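Local coordinates for protein orotidine 5'-phosphate decarboxylase (Pyrococcus horikoshii, PDB 2CZD) that probably catalyses the decarboxylation of orotidine 5'-monophosphate to UMP, the last step of de novo UMP biosynthesis, as a homodimeric TIM-barrel enzyme, at residues 125-139 with 149-162. Sequence-based numbering, arbitrary orientation.
Sequences IEVANEIEPFGVIAP and IRDRLKEGIKILAP
Val-136 meets Leu-153 tip to tip, CG2 to CD2 at 3.6 Å, in the tightly packed part of this contact. The same methyl of Val-136 also touches Ile-149 and Ile-159, and the CB of Ala-138 lies 3.6 Å from both Ile-149 CD1 and Ile-159 CG2. Beneath these side chains, strands 135-137 and 158-161 run parallel, axes 29° apart, zipped by backbone hydrogen bonds Lys-158 N to Phe-134 O, Val-136 N to Lys-158 O, Leu-160 N to Val-136 O and Ala-138 N to Leu-160 O. Asn-129 binds the connection leading from helix 144-150 into the type II turn 154-157 with both ends of its amide: ND2 donates to Arg-152 O in the amide plane (3.0 Å), while OD1 takes Lys-154 N from above its carbonyl plane (2.7 Å). Replacing this asparagine by an alanine would remove both bonds and would probably leave Lys-154 N and Arg-152 O without these mates, the connection freer to shift. The solvent side is looser: Glu-132 OE1 and Lys-154 NZ stand 4.1 Å apart, beyond a salt bridge, and water 2 links Phe-134 O to Gly-156 O. There Lys-158, CG anti to its carbonyl carbon (chi1 -50°), lays CG over one face of the Phe-134 ring, 4.2 Å from its centroid, a CH-pi contact. The contact joins the right-handed beta-alpha-beta unit 135-137, 144-150, 158-161 of the TIM barrel to the preceding helix 121-131, which packs outside against helix 90-97; strands 101-105 and 181-184 flank 135-137 and 158-161.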
ATOM      1  N   ILE B 125     -10.441  16.067   2.418  1.00 10.28           N
ATOM      2  CA  ILE B 125     -11.870  16.067   2.097  1.00 10.49           C
ATOM      3  C   ILE B 125     -12.111  16.952   0.852  1.00 10.64           C
ATOM      4  O   ILE B 125     -12.923  16.606  -0.008  1.00 10.53           O
ATOM      5  CB  ILE B 125     -12.707  16.570   3.285  1.00 10.75           C
ATOM      6  CG1 ILE B 125     -12.689  15.518   4.395  1.00 11.69           C
ATOM      7  CG2 ILE B 125     -14.154  16.835   2.843  1.00  9.96           C
ATOM      8  CD1 ILE B 125     -13.232  16.063   5.706  1.00 11.46           C
ATOM      9  N   GLU B 126     -11.413  18.085   0.755  1.00  9.06           N
ATOM     10  CA  GLU B 126     -11.558  18.941  -0.416  1.00 11.28           C
ATOM     11  C   GLU B 126     -11.131  18.162  -1.657  1.00 10.88           C
ATOM     12  O   GLU B 126     -11.761  18.279  -2.705  1.00 11.93           O
ATOM     13  CB  GLU B 126     -10.698  20.204  -0.280  1.00 14.11           C
ATOM     14  CG  GLU B 126     -11.108  21.081   0.892  1.00 20.35           C
ATOM     15  CD  GLU B 126     -10.178  22.258   1.096  1.00 26.04           C
ATOM     16  OE1 GLU B 126      -8.969  22.123   0.813  1.00 24.81           O
ATOM     17  OE2 GLU B 126     -10.660  23.317   1.562  1.00 31.54           O
ATOM     18  N   VAL B 127     -10.057  17.375  -1.569  1.00 11.29           N
ATOM     19  CA  VAL B 127      -9.652  16.595  -2.745  1.00  9.66           C
ATOM     20  C   VAL B 127     -10.745  15.578  -3.083  1.00 10.78           C
ATOM     21  O   VAL B 127     -11.089  15.400  -4.246  1.00  9.15           O
ATOM     22  CB  VAL B 127      -8.307  15.836  -2.528  1.00  7.92           C
ATOM     23  CG1 VAL B 127      -7.962  15.034  -3.769  1.00 11.12           C
ATOM     24  CG2 VAL B 127      -7.179  16.803  -2.188  1.00 10.61           C
ATOM     25  N   ALA B 128     -11.288  14.897  -2.074  1.00  8.00           N
ATOM     26  CA  ALA B 128     -12.370  13.945  -2.329  1.00 10.01           C
ATOM     27  C   ALA B 128     -13.577  14.678  -2.964  1.00 10.22           C
ATOM     28  O   ALA B 128     -14.245  14.148  -3.837  1.00 11.92           O
ATOM     29  CB  ALA B 128     -12.790  13.259  -1.026  1.00  9.64           C
ATOM     30  N   ASN B 129     -13.860  15.900  -2.529  1.00  9.17           N
ATOM     31  CA  ASN B 129     -14.984  16.619  -3.121  1.00 10.59           C
ATOM     32  C   ASN B 129     -14.751  16.886  -4.611  1.00 13.02           C
ATOM     33  O   ASN B 129     -15.695  16.893  -5.401  1.00 14.78           O
ATOM     34  CB  ASN B 129     -15.219  17.926  -2.370  1.00 10.26           C
ATOM     35  CG  ASN B 129     -15.843  17.701  -1.016  1.00 11.51           C
ATOM     36  OD1 ASN B 129     -16.375  16.619  -0.741  1.00 12.73           O
ATOM     37  ND2 ASN B 129     -15.800  18.721  -0.172  1.00 11.85           N
ATOM     38  N   GLU B 130     -13.494  17.089  -4.996  1.00 11.72           N
ATOM     39  CA  GLU B 130     -13.156  17.353  -6.389  1.00 13.82           C
ATOM     40  C   GLU B 130     -13.272  16.076  -7.209  1.00 11.26           C
ATOM     41  O   GLU B 130     -13.867  16.057  -8.293  1.00 13.57           O
ATOM     42  CB  GLU B 130     -11.708  17.853  -6.512  1.00 16.60           C
ATOM     43  CG  GLU B 130     -11.405  19.242  -5.962  1.00 23.68           C
ATOM     44  CD  GLU B 130      -9.928  19.638  -6.157  1.00 29.27           C
ATOM     45  OE1 GLU B 130      -9.536  20.715  -5.665  1.00 30.46           O
ATOM     46  OE2 GLU B 130      -9.155  18.878  -6.800  1.00 32.29           O
ATOM     47  N   ILE B 131     -12.707  14.996  -6.675  1.00  9.37           N
ATOM     48  CA  ILE B 131     -12.681  13.727  -7.383  1.00  9.08           C
ATOM     49  C   ILE B 131     -14.003  12.966  -7.406  1.00  8.97           C
ATOM     50  O   ILE B 131     -14.301  12.261  -8.372  1.00  9.93           O
ATOM     51  CB  ILE B 131     -11.548  12.839  -6.806  1.00  8.17           C
ATOM     52  CG1 ILE B 131     -10.193  13.403  -7.268  1.00 13.31           C
ATOM     53  CG2 ILE B 131     -11.702  11.381  -7.267  1.00 10.72           C
ATOM     54  CD1 ILE B 131      -8.989  12.686  -6.711  1.00 15.75           C
ATOM     55  N   GLU B 132     -14.802  13.146  -6.354  1.00  9.96           N
ATOM     56  CA  GLU B 132     -16.087  12.465  -6.206  1.00 10.24           C
ATOM     57  C   GLU B 132     -15.980  10.929  -6.283  1.00  8.33           C
ATOM     58  O   GLU B 132     -16.512  10.289  -7.194  1.00 10.00           O
ATOM     59  CB  GLU B 132     -17.126  12.993  -7.213  1.00 11.18           C
ATOM     60  CG  GLU B 132     -17.405  14.474  -7.049  1.00 11.81           C
ATOM     61  CD  GLU B 132     -18.373  15.031  -8.095  1.00 18.01           C
ATOM     62  OE1 GLU B 132     -18.668  16.240  -8.026  1.00 18.99           O
ATOM     63  OE2 GLU B 132     -18.822  14.277  -8.991  1.00 26.24           O
ATOM     64  N   PRO B 133     -15.236  10.324  -5.343  1.00  9.24           N
ATOM     65  CA  PRO B 133     -15.087   8.864  -5.300  1.00  8.13           C
ATOM     66  C   PRO B 133     -16.431   8.293  -4.816  1.00  9.17           C
ATOM     67  O   PRO B 133     -17.332   9.041  -4.425  1.00 10.43           O
ATOM     68  CB  PRO B 133     -14.014   8.655  -4.227  1.00  9.08           C
ATOM     69  CG  PRO B 133     -14.324   9.780  -3.254  1.00  8.23           C
ATOM     70  CD  PRO B 133     -14.548  10.957  -4.200  1.00  9.08           C
ATOM     71  N   PHE B 134     -16.558   6.975  -4.839  1.00  9.20           N
ATOM     72  CA  PHE B 134     -17.777   6.357  -4.319  1.00  9.33           C
ATOM     73  C   PHE B 134     -17.945   6.743  -2.849  1.00 11.04           C
ATOM     74  O   PHE B 134     -19.051   7.033  -2.393  1.00 10.38           O
ATOM     75  CB  PHE B 134     -17.693   4.829  -4.432  1.00  9.27           C
ATOM     76  CG  PHE B 134     -18.810   4.100  -3.710  1.00  8.83           C
ATOM     77  CD1 PHE B 134     -18.599   3.531  -2.457  1.00  9.10           C
ATOM     78  CD2 PHE B 134     -20.070   3.986  -4.291  1.00  9.39           C
ATOM     79  CE1 PHE B 134     -19.613   2.851  -1.783  1.00  9.95           C
ATOM     80  CE2 PHE B 134     -21.092   3.311  -3.631  1.00 11.81           C
ATOM     81  CZ  PHE B 134     -20.867   2.738  -2.371  1.00 10.39           C
ATOM     82  N   GLY B 135     -16.843   6.729  -2.105  1.00  8.54           N
ATOM     83  CA  GLY B 135     -16.929   7.078  -0.700  1.00  9.72           C
ATOM     84  C   GLY B 135     -15.599   7.364  -0.042  1.00  9.64           C
ATOM     85  O   GLY B 135     -14.557   7.370  -0.700  1.00  9.18           O
ATOM     86  N   VAL B 136     -15.664   7.643   1.258  1.00  8.61           N
ATOM     87  CA  VAL B 136     -14.483   7.884   2.083  1.00  7.58           C
ATOM     88  C   VAL B 136     -14.715   7.152   3.390  1.00  7.26           C
ATOM     89  O   VAL B 136     -15.846   6.778   3.712  1.00  9.44           O
ATOM     90  CB  VAL B 136     -14.225   9.387   2.404  1.00  7.95           C
ATOM     91  CG1 VAL B 136     -14.028  10.166   1.110  1.00  8.77           C
ATOM     92  CG2 VAL B 136     -15.360   9.963   3.235  1.00 11.74           C
ATOM     93  N   ILE B 137     -13.637   6.933   4.136  1.00  9.20           N
ATOM     94  CA  ILE B 137     -13.746   6.263   5.422  1.00  9.50           C
ATOM     95  C   ILE B 137     -13.717   7.276   6.569  1.00 11.49           C
ATOM     96  O   ILE B 137     -12.958   8.248   6.539  1.00 12.32           O
ATOM     97  CB  ILE B 137     -12.601   5.241   5.584  1.00  9.76           C
ATOM     98  CG1 ILE B 137     -12.826   4.080   4.602  1.00 17.17           C
ATOM     99  CG2 ILE B 137     -12.531   4.760   7.032  1.00 12.53           C
ATOM    100  CD1 ILE B 137     -11.744   3.037   4.636  1.00 22.77           C
ATOM    101  N   ALA B 138     -14.589   7.086   7.558  1.00  9.79           N
ATOM    102  CA  ALA B 138     -14.612   7.979   8.725  1.00  8.33           C
ATOM    103  C   ALA B 138     -14.410   7.085   9.933  1.00 12.86           C
ATOM    104  O   ALA B 138     -15.308   6.309  10.297  1.00 14.68           O
ATOM    105  CB  ALA B 138     -15.973   8.708   8.848  1.00 11.14           C
ATOM    106  N   PRO B 139     -13.216   7.143  10.546  1.00 13.38           N
ATOM    107  CA  PRO B 139     -12.936   6.322  11.727  1.00 19.47           C
ATOM    108  C   PRO B 139     -14.160   6.533  12.598  1.00 24.33           C
ATOM    109  O   PRO B 139     -14.366   7.628  13.110  1.00 21.48           O
ATOM    110  CB  PRO B 139     -11.687   6.979  12.303  1.00 22.50           C
ATOM    111  CG  PRO B 139     -10.947   7.432  11.046  1.00 19.68           C
ATOM    112  CD  PRO B 139     -12.072   8.008  10.200  1.00 17.46           C
ATOM    113  N   ILE B 149     -16.849  14.794   9.202  1.00 11.73           N
ATOM    114  CA  ILE B 149     -16.557  14.542   7.800  1.00  9.19           C
ATOM    115  C   ILE B 149     -17.789  14.799   6.931  1.00 10.64           C
ATOM    116  O   ILE B 149     -17.693  15.431   5.873  1.00  9.71           O
ATOM    117  CB  ILE B 149     -16.012  13.091   7.613  1.00 12.04           C
ATOM    118  CG1 ILE B 149     -14.617  13.024   8.267  1.00 12.48           C
ATOM    119  CG2 ILE B 149     -16.026  12.682   6.136  1.00 10.11           C
ATOM    120  CD1 ILE B 149     -14.008  11.624   8.346  1.00 14.19           C
ATOM    121  N   ARG B 150     -18.935  14.316   7.377  1.00 10.44           N
ATOM    122  CA  ARG B 150     -20.167  14.501   6.627  1.00  8.88           C
ATOM    123  C   ARG B 150     -20.461  15.986   6.370  1.00  8.08           C
ATOM    124  O   ARG B 150     -20.935  16.345   5.282  1.00 12.74           O
ATOM    125  CB  ARG B 150     -21.332  13.847   7.402  1.00  8.73           C
ATOM    126  CG  ARG B 150     -22.685  13.915   6.707  1.00  9.98           C
ATOM    127  CD  ARG B 150     -22.734  13.048   5.434  1.00  7.07           C
ATOM    128  NE  ARG B 150     -22.182  13.708   4.249  1.00  9.24           N
ATOM    129  CZ  ARG B 150     -21.840  13.068   3.128  1.00 10.68           C
ATOM    130  NH1 ARG B 150     -21.971  11.744   3.037  1.00  9.06           N
ATOM    131  NH2 ARG B 150     -21.393  13.762   2.087  1.00 11.50           N
ATOM    132  N   ASP B 151     -20.178  16.840   7.354  1.00 10.04           N
ATOM    133  CA  ASP B 151     -20.458  18.267   7.209  1.00 12.49           C
ATOM    134  C   ASP B 151     -19.554  18.952   6.184  1.00 15.29           C
ATOM    135  O   ASP B 151     -19.859  20.061   5.739  1.00 18.13           O
ATOM    136  CB  ASP B 151     -20.290  18.998   8.546  1.00 14.78           C
ATOM    137  CG  ASP B 151     -21.328  18.595   9.581  1.00 16.69           C
ATOM    138  OD1 ASP B 151     -22.382  18.047   9.200  1.00 15.67           O
ATOM    139  OD2 ASP B 151     -21.085  18.849  10.784  1.00 17.34           O
ATOM    140  N   ARG B 152     -18.442  18.310   5.820  1.00 10.80           N
ATOM    141  CA  ARG B 152     -17.500  18.903   4.875  1.00 12.02           C
ATOM    142  C   ARG B 152     -17.476  18.205   3.525  1.00 11.09           C
ATOM    143  O   ARG B 152     -16.958  18.749   2.546  1.00 12.24           O
ATOM    144  CB  ARG B 152     -16.095  18.878   5.488  1.00 12.77           C
ATOM    145  CG  ARG B 152     -15.984  19.805   6.675  1.00 14.30           C
ATOM    146  CD  ARG B 152     -14.793  19.516   7.557  1.00 15.48           C
ATOM    147  NE  ARG B 152     -14.727  20.545   8.592  1.00 18.96           N
ATOM    148  CZ  ARG B 152     -15.584  20.660   9.606  1.00 19.73           C
ATOM    149  NH1 ARG B 152     -15.443  21.655  10.479  1.00 22.32           N
ATOM    150  NH2 ARG B 152     -16.564  19.773   9.783  1.00 17.37           N
ATOM    151  N   LEU B 153     -18.055  17.011   3.484  1.00 10.41           N
ATOM    152  CA  LEU B 153     -18.060  16.173   2.293  1.00 11.23           C
ATOM    153  C   LEU B 153     -19.251  16.384   1.370  1.00 12.08           C
ATOM    154  O   LEU B 153     -20.398  16.448   1.821  1.00 12.05           O
ATOM    155  CB  LEU B 153     -17.999  14.695   2.716  1.00 12.21           C
ATOM    156  CG  LEU B 153     -17.777  13.611   1.647  1.00 10.01           C
ATOM    157  CD1 LEU B 153     -16.342  13.671   1.110  1.00 11.05           C
ATOM    158  CD2 LEU B 153     -18.002  12.236   2.294  1.00 10.71           C
ATOM    159  N   LYS B 154     -18.976  16.488   0.068  1.00  9.99           N
ATOM    160  CA  LYS B 154     -20.044  16.684  -0.912  1.00 11.45           C
ATOM    161  C   LYS B 154     -21.089  15.557  -0.866  1.00 12.49           C
ATOM    162  O   LYS B 154     -20.764  14.369  -0.725  1.00 11.22           O
ATOM    163  CB  LYS B 154     -19.445  16.764  -2.321  1.00 14.16           C
ATOM    164  CG  LYS B 154     -20.406  17.238  -3.397  1.00 18.98           C
ATOM    165  CD  LYS B 154     -19.805  17.002  -4.778  1.00 23.00           C
ATOM    166  CE  LYS B 154     -18.518  17.755  -4.960  1.00 26.85           C
ATOM    167  NZ  LYS B 154     -18.754  19.210  -5.134  1.00 30.94           N
ATOM    168  N   GLU B 155     -22.360  15.931  -0.987  1.00 14.44           N
ATOM    169  CA  GLU B 155     -23.416  14.932  -0.982  1.00 13.65           C
ATOM    170  C   GLU B 155     -23.190  14.057  -2.207  1.00 13.79           C
ATOM    171  O   GLU B 155     -22.674  14.510  -3.240  1.00 19.28           O
ATOM    172  CB  GLU B 155     -24.794  15.598  -1.052  1.00 18.01           C
ATOM    173  CG  GLU B 155     -24.980  16.470  -2.283  1.00 18.81           C
ATOM    174  CD  GLU B 155     -24.616  17.929  -2.062  1.00 24.45           C
ATOM    175  OE1 GLU B 155     -23.743  18.246  -1.218  1.00 19.56           O
ATOM    176  OE2 GLU B 155     -25.210  18.785  -2.758  1.00 28.53           O
ATOM    177  N   GLY B 156     -23.580  12.803  -2.102  1.00 16.45           N
ATOM    178  CA  GLY B 156     -23.347  11.908  -3.206  1.00 13.79           C
ATOM    179  C   GLY B 156     -22.158  11.031  -2.885  1.00 12.81           C
ATOM    180  O   GLY B 156     -22.052   9.942  -3.434  1.00 15.91           O
ATOM    181  N   ILE B 157     -21.244  11.518  -2.040  1.00  9.42           N
ATOM    182  CA  ILE B 157     -20.107  10.683  -1.656  1.00  9.09           C
ATOM    183  C   ILE B 157     -20.485  10.004  -0.350  1.00  8.74           C
ATOM    184  O   ILE B 157     -20.852  10.682   0.614  1.00 11.21           O
ATOM    185  CB  ILE B 157     -18.818  11.517  -1.441  1.00  8.16           C
ATOM    186  CG1 ILE B 157     -18.499  12.301  -2.724  1.00 11.80           C
ATOM    187  CG2 ILE B 157     -17.634  10.576  -1.084  1.00  7.59           C
ATOM    188  CD1 ILE B 157     -17.341  13.291  -2.593  1.00 11.91           C
ATOM    189  N   LYS B 158     -20.393   8.676  -0.334  1.00  8.30           N
ATOM    190  CA  LYS B 158     -20.756   7.882   0.840  1.00 10.34           C
ATOM    191  C   LYS B 158     -19.675   7.873   1.915  1.00 10.81           C
ATOM    192  O   LYS B 158     -18.507   8.204   1.670  1.00 11.89           O
ATOM    193  CB  LYS B 158     -21.021   6.423   0.447  1.00 12.25           C
ATOM    194  CG  LYS B 158     -21.981   6.200  -0.722  1.00 17.63           C
ATOM    195  CD  LYS B 158     -23.377   6.641  -0.390  1.00 16.51           C
ATOM    196  CE  LYS B 158     -24.321   6.352  -1.570  1.00 22.80           C
ATOM    197  NZ  LYS B 158     -25.723   6.800  -1.335  1.00 22.26           N
ATOM    198  N   ILE B 159     -20.099   7.522   3.129  1.00  9.52           N
ATOM    199  CA  ILE B 159     -19.182   7.391   4.240  1.00  9.58           C
ATOM    200  C   ILE B 159     -19.276   5.960   4.775  1.00  8.10           C
ATOM    201  O   ILE B 159     -20.379   5.438   5.012  1.00 10.43           O
ATOM    202  CB  ILE B 159     -19.522   8.374   5.360  1.00  7.84           C
ATOM    203  CG1 ILE B 159     -19.185   9.789   4.898  1.00  9.03           C
ATOM    204  CG2 ILE B 159     -18.723   8.057   6.621  1.00 10.23           C
ATOM    205  CD1 ILE B 159     -19.550  10.873   5.936  1.00 11.61           C
ATOM    206  N   LEU B 160     -18.124   5.319   4.926  1.00  8.15           N
ATOM    207  CA  LEU B 160     -18.054   3.964   5.477  1.00 11.07           C
ATOM    208  C   LEU B 160     -17.377   4.139   6.834  1.00  9.99           C
ATOM    209  O   LEU B 160     -16.312   4.739   6.916  1.00 11.22           O
ATOM    210  CB  LEU B 160     -17.221   3.044   4.574  1.00 10.57           C
ATOM    211  CG  LEU B 160     -17.836   2.744   3.202  1.00 10.95           C
ATOM    212  CD1 LEU B 160     -17.469   3.857   2.222  1.00 11.01           C
ATOM    213  CD2 LEU B 160     -17.314   1.411   2.657  1.00 16.22           C
ATOM    214  N   ALA B 161     -17.975   3.598   7.894  1.00  8.23           N
ATOM    215  CA  ALA B 161     -17.438   3.801   9.241  1.00 10.86           C
ATOM    216  C   ALA B 161     -17.064   2.550  10.035  1.00  9.78           C
ATOM    217  O   ALA B 161     -17.941   1.752  10.411  1.00 10.75           O
ATOM    218  CB  ALA B 161     -18.427   4.627  10.075  1.00 13.89           C
ATOM    219  N   PRO B 162     -15.759   2.349  10.266  1.00  9.74           N
ATOM    220  CA  PRO B 162     -15.271   1.206  11.035  1.00  7.88           C
ATOM    221  C   PRO B 162     -15.169   1.647  12.504  1.00  9.39           C
ATOM    222  O   PRO B 162     -15.400   2.812  12.848  1.00 12.06           O
ATOM    223  CB  PRO B 162     -13.881   0.962  10.452  1.00 11.94           C
ATOM    224  CG  PRO B 162     -13.390   2.380  10.188  1.00 13.24           C
ATOM    225  CD  PRO B 162     -14.637   3.101   9.658  1.00 11.21           C
TER
HETATM  226  O   HOH W   1     -19.631  10.107  -5.710  1.00 20.79           O
HETATM  227  O   HOH W   2     -21.275   7.405  -4.035  1.00 14.57           O